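Local coordinates for protein aminotransferase (Streptomyces pactum, PDB 4ZM4) that belongs to the class-III aminotransferases, enzymes that work with pyridoxal-5'-phosphate, at residues Ala82-Phe87 / His315-Ala320. The protein carries 1 engineered substitution. Residues are numbered along the deposited sequence; the frame is centred on the assembly and turned at random.
Sequences AVADQF and HAALRA
Arg319 reaches across to helix 77-89 and grips Asp85 end-on in a salt bridge, NH1 and NH2 both donating to the one carboxylate oxygen, OD2, at 3.0 and 3.1 Å. The carboxylate stands perpendicular to the guanidinium, yet OD2 lies in the guanidinium plane; Lys89 gives this oxygen a second cationic partner. NH1 also donates to Gln86 OE1 at 2.9 Å. Arginine suits the place: it is long enough to span the gap, and two acceptors at its edge fix the guanidinium's rotation, while Ala82 O sits over one face. With CG anti to the backbone N (chi1 -168°) and a bend at chi2 (68°), the chain crosses helix 77-89, CG 3.3 Å from Ala82 O, as a knob among Ala82, Val83, Asp85 and Gln86. Gln86, buried, uses both ends of its amide: OE1 accepts from Arg319, NE2 donates to Gly90 O just beyond its own helix.

In this PLP-dependent aminotransferase, the contact joins the start of helix 315-329 to helix 77-89, nearly antiparallel at 155°. The small methyls of Ala316 and Ala320 let the axes approach to 8.6 Å: Val83 CG2 meets Ala320 CB at 3.7 Å, and Phe87 CE2 approaches Ala316 CB obliquely. Val83 and Phe87 also pack on Phe87 and Leu80, respectively, of the second subunit.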
loop_
_atom_site.group_PDB
_atom_site.type_symbol
_atom_site.label_atom_id
_atom_site.label_comp_id
_atom_site.label_asym_id
_atom_site.label_seq_id
_atom_site.Cartn_x
_atom_site.Cartn_y
_atom_site.Cartn_z
ATOM N N ALA B 82 17.981 -1.889 12.351
ATOM C CA ALA B 82 17.558 -3.193 11.833
ATOM C C ALA B 82 17.108 -3.095 10.355
ATOM O O ALA B 82 17.502 -3.917 9.507
ATOM C CB ALA B 82 16.468 -3.801 12.705
ATOM N N VAL B 83 16.342 -2.063 10.030
ATOM C CA VAL B 83 15.841 -1.900 8.652
ATOM C C VAL B 83 16.964 -1.565 7.683
ATOM O O VAL B 83 17.065 -2.170 6.613
ATOM C CB VAL B 83 14.730 -0.848 8.582
ATOM C CG1 VAL B 83 14.305 -0.617 7.146
ATOM C CG2 VAL B 83 13.541 -1.284 9.418
ATOM N N ALA B 84 17.877 -0.697 8.093
ATOM C CA ALA B 84 19.066 -0.399 7.292
ATOM C C ALA B 84 19.962 -1.618 7.063
ATOM O O ALA B 84 20.522 -1.813 5.980
ATOM C CB ALA B 84 19.873 0.712 7.943
ATOM N N ASP B 85 20.107 -2.452 8.079
ATOM C CA ASP B 85 20.822 -3.706 7.917
ATOM C C ASP B 85 20.175 -4.607 6.853
ATOM O O ASP B 85 20.863 -5.277 6.101
ATOM C CB ASP B 85 20.876 -4.447 9.245
ATOM C CG ASP B 85 21.700 -5.715 9.161
ATOM O OD1 ASP B 85 22.854 -5.601 8.747
ATOM O OD2 ASP B 85 21.208 -6.807 9.509
ATOM N N GLN B 86 18.854 -4.626 6.823
ATOM C CA GLN B 86 18.129 -5.411 5.837
ATOM C C GLN B 86 18.323 -4.905 4.415
ATOM O O GLN B 86 18.371 -5.712 3.482
ATOM C CB GLN B 86 16.627 -5.453 6.151
ATOM C CG GLN B 86 15.934 -6.643 5.522
ATOM C CD GLN B 86 16.648 -7.935 5.891
ATOM O OE1 GLN B 86 16.839 -8.216 7.060
ATOM N NE2 GLN B 86 17.031 -8.718 4.888
ATOM N N PHE B 87 18.447 -3.589 4.262
ATOM C CA PHE B 87 18.776 -3.000 2.959
ATOM C C PHE B 87 20.125 -3.493 2.446
ATOM O O PHE B 87 20.321 -3.645 1.246
ATOM C CB PHE B 87 18.715 -1.461 3.007
ATOM C CG PHE B 87 17.330 -0.920 2.788
ATOM C CD1 PHE B 87 16.841 -0.749 1.501
ATOM C CD2 PHE B 87 16.496 -0.650 3.848
ATOM C CE1 PHE B 87 15.552 -0.290 1.297
ATOM C CE2 PHE B 87 15.226 -0.173 3.656
ATOM C CZ PHE B 87 14.744 -0.006 2.392
ATOM N N HIS B 315 11.164 -7.946 2.740
ATOM C CA HIS B 315 12.086 -8.264 3.832
ATOM C C HIS B 315 12.377 -7.062 4.725
ATOM O O HIS B 315 12.457 -7.218 5.946
ATOM C CB HIS B 315 13.391 -8.863 3.303
ATOM C CG HIS B 315 13.202 -9.867 2.213
ATOM N ND1 HIS B 315 12.181 -10.778 2.219
ATOM C CD2 HIS B 315 13.879 -10.067 1.053
ATOM C CE1 HIS B 315 12.228 -11.504 1.110
ATOM N NE2 HIS B 315 13.247 -11.091 0.383
ATOM N N ALA B 316 12.504 -5.878 4.137
ATOM C CA ALA B 316 12.617 -4.651 4.936
ATOM C C ALA B 316 11.408 -4.438 5.834
ATOM O O ALA B 316 11.567 -4.235 7.043
ATOM C CB ALA B 316 12.811 -3.433 4.054
ATOM N N ALA B 317 10.207 -4.530 5.274
ATOM C CA ALA B 317 8.983 -4.380 6.068
ATOM C C ALA B 317 8.910 -5.376 7.231
ATOM O O ALA B 317 8.599 -4.992 8.363
ATOM C CB ALA B 317 7.735 -4.544 5.195
ATOM N N LEU B 318 9.200 -6.638 6.967
ATOM C CA LEU B 318 9.167 -7.653 8.028
ATOM C C LEU B 318 10.342 -7.540 9.023
ATOM O O LEU B 318 10.178 -7.817 10.213
ATOM C CB LEU B 318 9.047 -9.062 7.439
ATOM C CG LEU B 318 7.789 -9.246 6.584
ATOM C CD1 LEU B 318 7.523 -10.731 6.338
ATOM C CD2 LEU B 318 6.552 -8.599 7.209
ATOM N N ARG B 319 11.484 -7.037 8.580
ATOM C CA ARG B 319 12.537 -6.668 9.535
ATOM C C ARG B 319 12.032 -5.585 10.502
ATOM O O ARG B 319 12.295 -5.625 11.715
ATOM C CB ARG B 319 13.799 -6.212 8.787
ATOM C CG ARG B 319 15.042 -6.081 9.660
ATOM C CD ARG B 319 15.542 -7.427 10.182
ATOM N NE ARG B 319 16.668 -7.239 11.078
ATOM C CZ ARG B 319 17.933 -7.141 10.696
ATOM N NH1 ARG B 319 18.283 -7.249 9.425
ATOM N NH2 ARG B 319 18.865 -6.934 11.594
ATOM N N ALA B 320 11.312 -4.592 9.969
ATOM C CA ALA B 320 10.761 -3.545 10.817
ATOM C C ALA B 320 9.756 -4.127 11.835
ATOM O O ALA B 320 9.732 -3.709 12.976
ATOM C CB ALA B 320 10.110 -2.455 9.970
#